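Local coordinates for hypoxic response protein 1 (Mycobacterium tuberculosis, PDB 1XKF) that is of unknown function but forms a secreted, zinc-binding homodimer with two CBS domains in each subunit, and does not seem to bind AMP, at residues D47-H52 and E113-G118; H52-D57 and S83-D88; V105-V110 and V117-E122. One frame throughout, in Å; residues are numbered along the deposited sequence.

In the fold
The three contacts follow the seam of a CBS pair, where the sheet containing strand 50-56 faces the sheet containing strands 107-112 and 115-121. Contact 1 closes the seam at the hairpin turns. Contact 2 lies about 11 Å away, centre to centre, where residues 83-88 cross between the sheets, and it shares His52 with contact 1. Contact 3 is the second hairpin itself, with its centre about 9 Å from that of contact 2 and about 13 Å from that of contact 1. Pro109 joins all three, touching Leu51, Leu116, Tyr85 and Tyr86. The Tyr85 side chain comes within about 3 Å of that of His103, a zinc ligand by similarity.

Contact 1 of 3, residues D47-H52 and E113-G118; sequences DDDRLH and EHRLVG
Arg115 reaches across to Asp48 and Asp49 where the turns of two beta hairpins, one from each CBS domain, meet at the surface of the CBS pair. Arg115 CB starts 3.8 Å from the carbonyl O of Asp49. The next carbon, Arg115 CG, lies over the centre of the Arg50 guanidinium, 4.1 Å above its plane, so an aliphatic carbon rather than a second charge covers that face. CD passes the Asp48 carboxylate, and the chain then bends (chi3 65°), bringing Arg115 NE to Asp48 OD2 at 3.1 Å. This salt bridge comes from above the carboxylate plane, and the same Arg115 NE makes a weak hydrogen bond to Asp48 O at 3.4 Å. At the tip, Arg115 NH2 is 3.9 Å from Asp49 OD1, a long ion pair in which no N-H points at the oxygen.

The other Asp48 oxygen, OD1, takes Arg50 NH2 at 3.0 Å, so one carboxylate is shared by two arginines whose guanidinium planes stand 89° apart, and it probably balances both positive charges. Deeper in, Leu51 and Leu116 approach each other loosely, and both rest on Pro109. Beside them runs the firm backbone link, a nearly straight hydrogen bond (166° at the hydrogen) from Leu116 N to Asp49 O, 3.0 Å long.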
ATOM      1  N   ASP B  47      -1.200 -21.623 -14.690  1.00 27.11           N
ATOM      2  CA  ASP B  47      -2.333 -22.090 -15.484  1.00 29.00           C
ATOM      3  C   ASP B  47      -3.367 -22.840 -14.638  1.00 28.80           C
ATOM      4  O   ASP B  47      -3.021 -23.480 -13.648  1.00 29.23           O
ATOM      5  CB  ASP B  47      -1.845 -22.997 -16.618  1.00 31.08           C
ATOM      6  N   ASP B  48      -4.634 -22.741 -15.037  1.00 28.79           N
ATOM      7  CA  ASP B  48      -5.744 -23.414 -14.358  1.00 29.85           C
ATOM      8  C   ASP B  48      -6.016 -22.879 -12.952  1.00 29.34           C
ATOM      9  O   ASP B  48      -6.380 -23.637 -12.049  1.00 28.40           O
ATOM     10  CB  ASP B  48      -5.481 -24.924 -14.288  1.00 33.10           C
ATOM     11  CG  ASP B  48      -6.723 -25.723 -13.921  1.00 35.84           C
ATOM     12  OD1 ASP B  48      -6.575 -26.909 -13.559  1.00 39.41           O
ATOM     13  OD2 ASP B  48      -7.844 -25.174 -14.002  1.00 35.68           O
ATOM     14  N   ASP B  49      -5.838 -21.573 -12.773  1.00 27.57           N
ATOM     15  CA  ASP B  49      -6.068 -20.929 -11.486  1.00 27.02           C
ATOM     16  C   ASP B  49      -5.352 -21.571 -10.301  1.00 24.87           C
ATOM     17  O   ASP B  49      -5.917 -21.680  -9.214  1.00 23.95           O
ATOM     18  CB  ASP B  49      -7.569 -20.847 -11.193  1.00 29.26           C
ATOM     19  CG  ASP B  49      -8.256 -19.747 -11.980  1.00 33.36           C
ATOM     20  OD1 ASP B  49      -9.484 -19.577 -11.830  1.00 35.61           O
ATOM     21  OD2 ASP B  49      -7.564 -19.043 -12.747  1.00 36.29           O
ATOM     22  N   ARG B  50      -4.113 -21.999 -10.513  1.00 23.27           N
ATOM     23  CA  ARG B  50      -3.314 -22.591  -9.443  1.00 22.28           C
ATOM     24  C   ARG B  50      -2.643 -21.426  -8.720  1.00 20.68           C
ATOM     25  O   ARG B  50      -1.756 -20.777  -9.274  1.00 18.48           O
ATOM     26  CB  ARG B  50      -2.247 -23.517 -10.022  1.00 24.50           C
ATOM     27  CG  ARG B  50      -2.807 -24.609 -10.906  1.00 28.37           C
ATOM     28  CD  ARG B  50      -3.640 -25.583 -10.111  1.00 31.31           C
ATOM     29  NE  ARG B  50      -4.295 -26.556 -10.978  1.00 34.84           N
ATOM     30  CZ  ARG B  50      -4.720 -27.744 -10.570  1.00 34.80           C
ATOM     31  NH1 ARG B  50      -4.554 -28.106  -9.306  1.00 36.21           N
ATOM     32  NH2 ARG B  50      -5.319 -28.565 -11.421  1.00 37.11           N
ATOM     33  N   LEU B  51      -3.065 -21.168  -7.487  1.00 18.26           N
ATOM     34  CA  LEU B  51      -2.524 -20.054  -6.708  1.00 19.28           C
ATOM     35  C   LEU B  51      -1.031 -20.123  -6.382  1.00 20.12           C
ATOM     36  O   LEU B  51      -0.546 -21.109  -5.828  1.00 20.43           O
ATOM     37  CB  LEU B  51      -3.310 -19.899  -5.405  1.00 16.08           C
ATOM     38  CG  LEU B  51      -2.879 -18.703  -4.547  1.00 17.14           C
ATOM     39  CD1 LEU B  51      -3.277 -17.407  -5.250  1.00 12.46           C
ATOM     40  CD2 LEU B  51      -3.534 -18.784  -3.179  1.00 17.16           C
ATOM     41  N   HIS B  52      -0.311 -19.055  -6.718  1.00 18.56           N
ATOM     42  CA  HIS B  52       1.114 -18.973  -6.434  1.00 20.32           C
ATOM     43  C   HIS B  52       1.413 -17.902  -5.384  1.00 19.30           C
ATOM     44  O   HIS B  52       2.529 -17.819  -4.886  1.00 21.00           O
ATOM     45  CB  HIS B  52       1.906 -18.668  -7.710  1.00 23.09           C
ATOM     46  CG  HIS B  52       1.989 -19.820  -8.661  1.00 26.06           C
ATOM     47  ND1 HIS B  52       2.757 -19.785  -9.806  1.00 28.96           N
ATOM     48  CD2 HIS B  52       1.406 -21.041  -8.636  1.00 28.10           C
ATOM     49  CE1 HIS B  52       2.641 -20.936 -10.445  1.00 28.85           C
ATOM     50  NE2 HIS B  52       1.827 -21.716  -9.757  1.00 26.70           N
ATOM     51  N   GLU B 113      -9.292 -27.778  -3.911  1.00 25.63           N
ATOM     52  CA  GLU B 113      -8.665 -28.707  -4.838  1.00 29.29           C
ATOM     53  C   GLU B 113      -7.557 -28.046  -5.650  1.00 29.30           C
ATOM     54  O   GLU B 113      -7.491 -28.193  -6.871  1.00 30.34           O
ATOM     55  CB  GLU B 113      -9.717 -29.312  -5.770  1.00 32.15           C
ATOM     56  CG  GLU B 113     -10.855 -29.982  -5.020  1.00 37.30           C
ATOM     57  CD  GLU B 113     -11.716 -30.843  -5.914  1.00 40.29           C
ATOM     58  OE1 GLU B 113     -11.216 -31.883  -6.393  1.00 42.64           O
ATOM     59  OE2 GLU B 113     -12.891 -30.481  -6.137  1.00 42.90           O
ATOM     60  N   HIS B 114      -6.694 -27.311  -4.951  1.00 29.15           N
ATOM     61  CA  HIS B 114      -5.550 -26.628  -5.552  1.00 29.24           C
ATOM     62  C   HIS B 114      -5.877 -25.429  -6.435  1.00 27.30           C
ATOM     63  O   HIS B 114      -4.976 -24.818  -7.007  1.00 29.59           O
ATOM     64  CB  HIS B 114      -4.707 -27.629  -6.347  1.00 31.75           C
ATOM     65  CG  HIS B 114      -4.367 -28.869  -5.582  1.00 35.31           C
ATOM     66  ND1 HIS B 114      -3.763 -28.838  -4.344  1.00 35.71           N
ATOM     67  CD2 HIS B 114      -4.560 -30.178  -5.875  1.00 36.84           C
ATOM     68  CE1 HIS B 114      -3.599 -30.074  -3.905  1.00 37.11           C
ATOM     69  NE2 HIS B 114      -4.075 -30.905  -4.815  1.00 36.95           N
ATOM     70  N   ARG B 115      -7.153 -25.078  -6.544  1.00 23.81           N
ATOM     71  CA  ARG B 115      -7.537 -23.942  -7.374  1.00 21.91           C
ATOM     72  C   ARG B 115      -8.150 -22.803  -6.570  1.00 20.28           C
ATOM     73  O   ARG B 115      -8.903 -23.030  -5.628  1.00 19.01           O
ATOM     74  CB  ARG B 115      -8.525 -24.385  -8.457  1.00 21.20           C
ATOM     75  CG  ARG B 115      -7.944 -25.374  -9.449  1.00 23.68           C
ATOM     76  CD  ARG B 115      -8.980 -25.854 -10.460  1.00 25.69           C
ATOM     77  NE  ARG B 115      -9.458 -24.782 -11.327  1.00 29.05           N
ATOM     78  CZ  ARG B 115     -10.604 -24.128 -11.156  1.00 29.42           C
ATOM     79  NH1 ARG B 115     -11.406 -24.434 -10.140  1.00 28.53           N
ATOM     80  NH2 ARG B 115     -10.947 -23.166 -12.005  1.00 25.74           N
ATOM     81  N   LEU B 116      -7.813 -21.577  -6.947  1.00 18.93           N
ATOM     82  CA  LEU B 116      -8.357 -20.404  -6.279  1.00 18.36           C
ATOM     83  C   LEU B 116      -9.846 -20.369  -6.599  1.00 18.24           C
ATOM     84  O   LEU B 116     -10.228 -20.518  -7.761  1.00 17.23           O
ATOM     85  CB  LEU B 116      -7.709 -19.131  -6.823  1.00 18.66           C
ATOM     86  CG  LEU B 116      -8.322 -17.829  -6.295  1.00 19.34           C
ATOM     87  CD1 LEU B 116      -7.738 -17.515  -4.927  1.00 17.21           C
ATOM     88  CD2 LEU B 116      -8.049 -16.691  -7.262  1.00 18.20           C
ATOM     89  N   VAL B 117     -10.689 -20.187  -5.587  1.00 16.80           N
ATOM     90  CA  VAL B 117     -12.127 -20.125  -5.832  1.00 16.61           C
ATOM     91  C   VAL B 117     -12.748 -18.836  -5.295  1.00 16.92           C
ATOM     92  O   VAL B 117     -13.928 -18.568  -5.524  1.00 16.12           O
ATOM     93  CB  VAL B 117     -12.874 -21.341  -5.218  1.00 18.48           C
ATOM     94  CG1 VAL B 117     -12.432 -22.624  -5.914  1.00 19.63           C
ATOM     95  CG2 VAL B 117     -12.616 -21.424  -3.722  1.00 19.32           C
ATOM     96  N   GLY B 118     -11.949 -18.038  -4.592  1.00 13.85           N
ATOM     97  CA  GLY B 118     -12.459 -16.792  -4.046  1.00 14.28           C
ATOM     98  C   GLY B 118     -11.479 -16.046  -3.152  1.00 13.62           C
ATOM     99  O   GLY B 118     -10.355 -16.495  -2.927  1.00 13.40           O
TER

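Contact 2 of 3, residues H52-D57 and S83-D88; sequences HGMLTD and SIYYVD
Met54 meets Ser83 and Tyr85 where residues 83-86, the loop that leads into strand 87-88 of the second CBS repeat, pass strand 50-56 of the first. The main link is a backbone hydrogen bond from Met54 N to Ser83 O, 3.0 Å long and 153° at the hydrogen. Next to it, the Met54 side chain crosses Tyr85 at about a right angle: Met54 CB lies 3.6 Å from Tyr85 OH, and Met54 CG lies 3.9 Å from Tyr85 CZ. The bend at chi2 (-70°) carries the methionine SD away from the ring. Gly53 CA is just 3.4 Å from Ser83 O, and Ile84 lies along the same backbone, its CD1 3.8 Å from Gly53 N.

His52 and Gly53 form a classic beta bulge opposite Ile44, which puts Gly53 at phi 148°, a conformation suited to glycine. One shell out, Pro109 packs against both Met54 and Tyr85, while Ala41 and Pro43 also touch the methionine. Tyr85 thus touches Met54 and also stacks on His103, which by similarity binds zinc. At the far end of the segment, Asp57 OD2 forms a salt bridge with Arg58 NH1 of the second subunit.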
ATOM      1  N   HIS B  52      -0.311 -19.055  -6.718  1.00 18.56           N
ATOM      2  CA  HIS B  52       1.114 -18.973  -6.434  1.00 20.32           C
ATOM      3  C   HIS B  52       1.413 -17.902  -5.384  1.00 19.30           C
ATOM      4  O   HIS B  52       2.529 -17.819  -4.886  1.00 21.00           O
ATOM      5  CB  HIS B  52       1.906 -18.668  -7.710  1.00 23.09           C
ATOM      6  CG  HIS B  52       1.989 -19.820  -8.661  1.00 26.06           C
ATOM      7  ND1 HIS B  52       2.757 -19.785  -9.806  1.00 28.96           N
ATOM      8  CD2 HIS B  52       1.406 -21.041  -8.636  1.00 28.10           C
ATOM      9  CE1 HIS B  52       2.641 -20.936 -10.445  1.00 28.85           C
ATOM     10  NE2 HIS B  52       1.827 -21.716  -9.757  1.00 26.70           N
ATOM     11  N   GLY B  53       0.422 -17.078  -5.058  1.00 17.31           N
ATOM     12  CA  GLY B  53       0.632 -16.043  -4.054  1.00 16.12           C
ATOM     13  C   GLY B  53      -0.168 -14.775  -4.288  1.00 13.14           C
ATOM     14  O   GLY B  53      -0.975 -14.711  -5.209  1.00 13.58           O
ATOM     15  N   MET B  54       0.054 -13.769  -3.444  1.00 13.25           N
ATOM     16  CA  MET B  54      -0.638 -12.487  -3.566  1.00 13.37           C
ATOM     17  C   MET B  54       0.356 -11.382  -3.931  1.00 13.42           C
ATOM     18  O   MET B  54       1.509 -11.403  -3.487  1.00 14.74           O
ATOM     19  CB  MET B  54      -1.323 -12.113  -2.242  1.00 11.80           C
ATOM     20  CG  MET B  54      -2.514 -12.981  -1.855  1.00 15.73           C
ATOM     21  SD  MET B  54      -3.969 -12.725  -2.913  1.00 15.92           S
ATOM     22  CE  MET B  54      -4.321 -10.977  -2.588  1.00 13.73           C
ATOM     23  N   LEU B  55      -0.091 -10.425  -4.744  1.00 13.24           N
ATOM     24  CA  LEU B  55       0.746  -9.290  -5.143  1.00 12.78           C
ATOM     25  C   LEU B  55      -0.008  -7.994  -4.848  1.00 13.36           C
ATOM     26  O   LEU B  55      -1.114  -7.789  -5.341  1.00 13.13           O
ATOM     27  CB  LEU B  55       1.073  -9.343  -6.638  1.00 13.50           C
ATOM     28  CG  LEU B  55       1.899  -8.160  -7.164  1.00 12.06           C
ATOM     29  CD1 LEU B  55       3.338  -8.302  -6.697  1.00 11.88           C
ATOM     30  CD2 LEU B  55       1.831  -8.108  -8.687  1.00 14.85           C
ATOM     31  N   THR B  56       0.588  -7.122  -4.044  1.00 14.22           N
ATOM     32  CA  THR B  56      -0.047  -5.853  -3.701  1.00 13.33           C
ATOM     33  C   THR B  56       0.634  -4.690  -4.409  1.00 13.52           C
ATOM     34  O   THR B  56       1.748  -4.831  -4.918  1.00 12.60           O
ATOM     35  CB  THR B  56       0.036  -5.583  -2.196  1.00 13.98           C
ATOM     36  OG1 THR B  56       1.415  -5.476  -1.812  1.00 14.17           O
ATOM     37  CG2 THR B  56      -0.621  -6.713  -1.413  1.00 12.42           C
ATOM     38  N   ASP B  57      -0.035  -3.538  -4.446  1.00 11.82           N
ATOM     39  CA  ASP B  57       0.575  -2.380  -5.068  1.00 12.21           C
ATOM     40  C   ASP B  57       1.861  -2.061  -4.316  1.00 12.43           C
ATOM     41  O   ASP B  57       2.882  -1.738  -4.928  1.00 12.70           O
ATOM     42  CB  ASP B  57      -0.367  -1.160  -5.074  1.00 11.98           C
ATOM     43  CG  ASP B  57      -1.166  -1.001  -3.785  1.00 15.32           C
ATOM     44  OD1 ASP B  57      -0.740  -1.492  -2.721  1.00 14.65           O
ATOM     45  OD2 ASP B  57      -2.230  -0.352  -3.845  1.00 14.92           O
ATOM     46  N   SER B  83       4.747 -14.306  -1.025  1.00 19.98           N
ATOM     47  CA  SER B  83       3.574 -14.086  -0.189  1.00 20.00           C
ATOM     48  C   SER B  83       2.516 -15.147  -0.458  1.00 17.96           C
ATOM     49  O   SER B  83       1.452 -14.856  -0.999  1.00 16.85           O
ATOM     50  CB  SER B  83       2.998 -12.690  -0.456  1.00 19.96           C
ATOM     51  OG  SER B  83       3.952 -11.680  -0.156  1.00 20.60           O
ATOM     52  N   ILE B  84       2.815 -16.386  -0.083  1.00 17.62           N
ATOM     53  CA  ILE B  84       1.870 -17.470  -0.296  1.00 17.90           C
ATOM     54  C   ILE B  84       1.206 -17.883   1.016  1.00 18.65           C
ATOM     55  O   ILE B  84       1.869 -18.259   1.985  1.00 17.00           O
ATOM     56  CB  ILE B  84       2.559 -18.695  -0.961  1.00 18.00           C
ATOM     57  CG1 ILE B  84       1.551 -19.835  -1.137  1.00 19.02           C
ATOM     58  CG2 ILE B  84       3.768 -19.134  -0.142  1.00 17.97           C
ATOM     59  CD1 ILE B  84       0.418 -19.515  -2.117  1.00 16.84           C
ATOM     60  N   TYR B  85      -0.116 -17.783   1.030  1.00 17.47           N
ATOM     61  CA  TYR B  85      -0.930 -18.129   2.188  1.00 16.04           C
ATOM     62  C   TYR B  85      -2.364 -18.200   1.697  1.00 15.24           C
ATOM     63  O   TYR B  85      -2.718 -17.549   0.716  1.00 13.97           O
ATOM     64  CB  TYR B  85      -0.790 -17.064   3.274  1.00 15.88           C
ATOM     65  CG  TYR B  85      -0.954 -15.655   2.769  1.00 16.58           C
ATOM     66  CD1 TYR B  85      -2.218 -15.121   2.514  1.00 18.74           C
ATOM     67  CD2 TYR B  85       0.160 -14.857   2.524  1.00 18.97           C
ATOM     68  CE1 TYR B  85      -2.365 -13.822   2.027  1.00 19.35           C
ATOM     69  CE2 TYR B  85       0.024 -13.563   2.038  1.00 19.24           C
ATOM     70  CZ  TYR B  85      -1.235 -13.051   1.791  1.00 20.01           C
ATOM     71  OH  TYR B  85      -1.358 -11.767   1.310  1.00 20.60           O
ATOM     72  N   TYR B  86      -3.189 -18.979   2.381  1.00 14.85           N
ATOM     73  CA  TYR B  86      -4.573 -19.148   1.958  1.00 15.75           C
ATOM     74  C   TYR B  86      -5.310 -20.018   2.960  1.00 15.75           C
ATOM     75  O   TYR B  86      -4.733 -20.458   3.954  1.00 15.56           O
ATOM     76  CB  TYR B  86      -4.584 -19.835   0.586  1.00 17.15           C
ATOM     77  CG  TYR B  86      -3.763 -21.117   0.549  1.00 16.77           C
ATOM     78  CD1 TYR B  86      -4.267 -22.310   1.074  1.00 18.89           C
ATOM     79  CD2 TYR B  86      -2.455 -21.120   0.046  1.00 19.48           C
ATOM     80  CE1 TYR B  86      -3.487 -23.479   1.110  1.00 18.61           C
ATOM     81  CE2 TYR B  86      -1.666 -22.281   0.077  1.00 17.94           C
ATOM     82  CZ  TYR B  86      -2.188 -23.454   0.612  1.00 19.26           C
ATOM     83  OH  TYR B  86      -1.410 -24.588   0.672  1.00 21.32           O
ATOM     84  N   VAL B  87      -6.589 -20.250   2.700  1.00 15.97           N
ATOM     85  CA  VAL B  87      -7.392 -21.129   3.539  1.00 16.90           C
ATOM     86  C   VAL B  87      -8.187 -22.006   2.595  1.00 18.46           C
ATOM     87  O   VAL B  87      -8.435 -21.621   1.447  1.00 16.72           O
ATOM     88  CB  VAL B  87      -8.393 -20.361   4.442  1.00 17.44           C
ATOM     89  CG1 VAL B  87      -7.644 -19.578   5.501  1.00 18.11           C
ATOM     90  CG2 VAL B  87      -9.273 -19.443   3.597  1.00 17.08           C
ATOM     91  N   ASP B  88      -8.569 -23.188   3.067  1.00 18.06           N
ATOM     92  CA  ASP B  88      -9.371 -24.092   2.260  1.00 20.01           C
ATOM     93  C   ASP B  88     -10.797 -23.543   2.285  1.00 20.75           C
ATOM     94  O   ASP B  88     -11.171 -22.808   3.203  1.00 19.79           O
ATOM     95  CB  ASP B  88      -9.359 -25.501   2.854  1.00 22.03           C
ATOM     96  CG  ASP B  88     -10.103 -26.500   1.990  1.00 25.13           C
ATOM     97  OD1 ASP B  88      -9.555 -26.907   0.946  1.00 26.25           O
ATOM     98  OD2 ASP B  88     -11.241 -26.867   2.349  1.00 25.36           O
TER

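Contact 3 of 3, residues V105-V110 and V117-E122; sequences VRRVPV and VGIVTE
Val110 and Val120 press together at the apolar centre of this antiparallel hairpin, CG2 to CG2 at 3.4 Å, tighter than usual van der Waals contact. Val110 CG1 meets Val117 CG2, the two side chains crossing at about a right angle. Val120 is covered by Met96 and Ile13, so this face of the sheet packs against helices 93-103 and 10-13. On the opposite face, Ile119 divides its branches: CD1 lies 3.9 Å from Pro109 CB, while CG2 touches Arg107 CG at 3.5 Å. Arg107 also touches Met54, which places this face against strand 50-56.

Between the faces runs the backbone ladder. Val108 and Val120 form a hydrogen-bonded pair, with Val108 N to Val120 O at 2.8 Å and a nearly straight return bond from Val120 N to Val108 O (174°). At a classic bulge, Val110 O receives Val117 N at 2.8 Å and, weakly, Gly118 N.

Toward the polar edge, Arg107 and Thr121 point the same way, and the bend at chi3 (-58°) lays the Arg107 guanidinium with one face over Thr121 CG2, 3.8 Å from its plane. Beyond them, Glu122 N bonds to Arg106 O at 2.9 Å. The Glu122 OE1 to Arg106 NE distance is 4.2 Å, with no N-H aimed at the oxygen.

Backbone bonds and apolar packing on both faces therefore hold the hairpin, and charge contributes little directed bonding at its end. Thr121 is the N-cap, its OG1 capping a backbone N of the helix that follows, while its own N is bonded to Asp124 OD2; the pair fits the threonine-to-aspartate motif that holds ribose in nucleotide-binding CBS pairs, although this protein does not seem to bind AMP.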
ATOM      1  N   VAL B 105      -2.261  -9.707   7.328  1.00 20.61           N
ATOM      2  CA  VAL B 105      -3.070  -9.205   6.229  1.00 19.48           C
ATOM      3  C   VAL B 105      -4.542  -9.245   6.644  1.00 19.30           C
ATOM      4  O   VAL B 105      -4.891  -9.887   7.632  1.00 20.24           O
ATOM      5  CB  VAL B 105      -2.873 -10.045   4.940  1.00 19.68           C
ATOM      6  CG1 VAL B 105      -1.450  -9.886   4.428  1.00 20.55           C
ATOM      7  CG2 VAL B 105      -3.167 -11.504   5.212  1.00 18.76           C
ATOM      8  N   ARG B 106      -5.392  -8.547   5.896  1.00 19.98           N
ATOM      9  CA  ARG B 106      -6.828  -8.503   6.181  1.00 21.31           C
ATOM     10  C   ARG B 106      -7.602  -9.123   5.027  1.00 20.67           C
ATOM     11  O   ARG B 106      -8.828  -9.015   4.948  1.00 20.07           O
ATOM     12  CB  ARG B 106      -7.291  -7.055   6.352  1.00 24.03           C
ATOM     13  CG  ARG B 106      -6.561  -6.282   7.425  1.00 28.68           C
ATOM     14  CD  ARG B 106      -7.060  -4.852   7.472  1.00 32.62           C
ATOM     15  NE  ARG B 106      -6.292  -4.032   8.404  1.00 34.81           N
ATOM     16  CZ  ARG B 106      -6.533  -2.746   8.632  1.00 36.44           C
ATOM     17  NH1 ARG B 106      -7.524  -2.133   7.997  1.00 36.14           N
ATOM     18  NH2 ARG B 106      -5.786  -2.073   9.496  1.00 37.88           N
ATOM     19  N   ARG B 107      -6.872  -9.772   4.130  1.00 20.62           N
ATOM     20  CA  ARG B 107      -7.467 -10.398   2.957  1.00 19.53           C
ATOM     21  C   ARG B 107      -6.742 -11.714   2.714  1.00 18.95           C
ATOM     22  O   ARG B 107      -5.520 -11.780   2.827  1.00 18.69           O
ATOM     23  CB  ARG B 107      -7.297  -9.454   1.767  1.00 21.95           C
ATOM     24  CG  ARG B 107      -7.700  -9.995   0.414  1.00 24.78           C
ATOM     25  CD  ARG B 107      -7.329  -8.974  -0.647  1.00 26.23           C
ATOM     26  NE  ARG B 107      -7.970  -7.687  -0.394  1.00 27.69           N
ATOM     27  CZ  ARG B 107      -9.084  -7.274  -0.989  1.00 30.16           C
ATOM     28  NH1 ARG B 107      -9.685  -8.045  -1.886  1.00 26.97           N
ATOM     29  NH2 ARG B 107      -9.608  -6.096  -0.675  1.00 30.88           N
ATOM     30  N   VAL B 108      -7.490 -12.767   2.395  1.00 17.85           N
ATOM     31  CA  VAL B 108      -6.878 -14.064   2.149  1.00 17.47           C
ATOM     32  C   VAL B 108      -7.566 -14.845   1.035  1.00 17.32           C
ATOM     33  O   VAL B 108      -8.798 -14.877   0.943  1.00 15.45           O
ATOM     34  CB  VAL B 108      -6.885 -14.928   3.433  1.00 19.68           C
ATOM     35  CG1 VAL B 108      -6.336 -16.309   3.141  1.00 24.36           C
ATOM     36  CG2 VAL B 108      -6.046 -14.261   4.507  1.00 20.10           C
ATOM     37  N   PRO B 109      -6.772 -15.460   0.149  1.00 15.31           N
ATOM     38  CA  PRO B 109      -7.365 -16.237  -0.938  1.00 15.00           C
ATOM     39  C   PRO B 109      -7.928 -17.559  -0.418  1.00 14.92           C
ATOM     40  O   PRO B 109      -7.433 -18.118   0.566  1.00 14.68           O
ATOM     41  CB  PRO B 109      -6.198 -16.423  -1.906  1.00 16.98           C
ATOM     42  CG  PRO B 109      -4.999 -16.379  -1.025  1.00 17.20           C
ATOM     43  CD  PRO B 109      -5.325 -15.272  -0.063  1.00 14.55           C
ATOM     44  N   VAL B 110      -8.980 -18.040  -1.072  1.00 15.94           N
ATOM     45  CA  VAL B 110      -9.621 -19.294  -0.700  1.00 14.96           C
ATOM     46  C   VAL B 110      -9.393 -20.307  -1.817  1.00 17.32           C
ATOM     47  O   VAL B 110      -9.640 -20.018  -2.991  1.00 15.32           O
ATOM     48  CB  VAL B 110     -11.134 -19.107  -0.501  1.00 14.45           C
ATOM     49  CG1 VAL B 110     -11.764 -20.407  -0.016  1.00 14.91           C
ATOM     50  CG2 VAL B 110     -11.386 -17.978   0.489  1.00 13.60           C
ATOM     51  N   VAL B 117     -10.689 -20.187  -5.587  1.00 16.80           N
ATOM     52  CA  VAL B 117     -12.127 -20.125  -5.832  1.00 16.61           C
ATOM     53  C   VAL B 117     -12.748 -18.836  -5.295  1.00 16.92           C
ATOM     54  O   VAL B 117     -13.928 -18.568  -5.524  1.00 16.12           O
ATOM     55  CB  VAL B 117     -12.874 -21.341  -5.218  1.00 18.48           C
ATOM     56  CG1 VAL B 117     -12.432 -22.624  -5.914  1.00 19.63           C
ATOM     57  CG2 VAL B 117     -12.616 -21.424  -3.722  1.00 19.32           C
ATOM     58  N   GLY B 118     -11.949 -18.038  -4.592  1.00 13.85           N
ATOM     59  CA  GLY B 118     -12.459 -16.792  -4.046  1.00 14.28           C
ATOM     60  C   GLY B 118     -11.479 -16.046  -3.152  1.00 13.62           C
ATOM     61  O   GLY B 118     -10.355 -16.495  -2.927  1.00 13.40           O
ATOM     62  N   ILE B 119     -11.923 -14.901  -2.643  1.00 13.00           N
ATOM     63  CA  ILE B 119     -11.125 -14.048  -1.764  1.00 15.97           C
ATOM     64  C   ILE B 119     -12.000 -13.649  -0.579  1.00 16.68           C
ATOM     65  O   ILE B 119     -13.159 -13.275  -0.766  1.00 17.44           O
ATOM     66  CB  ILE B 119     -10.682 -12.750  -2.497  1.00 16.44           C
ATOM     67  CG1 ILE B 119      -9.658 -13.076  -3.589  1.00 19.47           C
ATOM     68  CG2 ILE B 119     -10.099 -11.756  -1.502  1.00 18.83           C
ATOM     69  CD1 ILE B 119      -8.272 -13.359  -3.071  1.00 17.19           C
ATOM     70  N   VAL B 120     -11.451 -13.739   0.628  1.00 16.14           N
ATOM     71  CA  VAL B 120     -12.183 -13.364   1.839  1.00 16.31           C
ATOM     72  C   VAL B 120     -11.460 -12.213   2.535  1.00 14.46           C
ATOM     73  O   VAL B 120     -10.236 -12.232   2.665  1.00 14.89           O
ATOM     74  CB  VAL B 120     -12.281 -14.542   2.846  1.00 19.32           C
ATOM     75  CG1 VAL B 120     -12.937 -14.067   4.137  1.00 22.68           C
ATOM     76  CG2 VAL B 120     -13.081 -15.680   2.251  1.00 21.16           C
ATOM     77  N   THR B 121     -12.213 -11.208   2.973  1.00 16.37           N
ATOM     78  CA  THR B 121     -11.627 -10.066   3.676  1.00 17.34           C
ATOM     79  C   THR B 121     -12.186 -10.015   5.100  1.00 17.50           C
ATOM     80  O   THR B 121     -13.218 -10.627   5.387  1.00 15.94           O
ATOM     81  CB  THR B 121     -11.970  -8.735   2.974  1.00 17.75           C
ATOM     82  OG1 THR B 121     -13.367  -8.459   3.130  1.00 20.55           O
ATOM     83  CG2 THR B 121     -11.642  -8.818   1.489  1.00 19.35           C
ATOM     84  N   GLU B 122     -11.517  -9.290   5.992  1.00 17.23           N
ATOM     85  CA  GLU B 122     -12.004  -9.191   7.364  1.00 20.68           C
ATOM     86  C   GLU B 122     -13.394  -8.571   7.370  1.00 17.98           C
ATOM     87  O   GLU B 122     -14.234  -8.920   8.195  1.00 18.63           O
ATOM     88  CB  GLU B 122     -11.063  -8.349   8.225  1.00 24.30           C
ATOM     89  CG  GLU B 122      -9.708  -8.985   8.450  1.00 31.91           C
ATOM     90  CD  GLU B 122      -8.967  -8.365   9.618  1.00 35.27           C
ATOM     91  OE1 GLU B 122      -8.871  -7.122   9.667  1.00 37.75           O
ATOM     92  OE2 GLU B 122      -8.477  -9.122  10.482  1.00 39.23           O
TER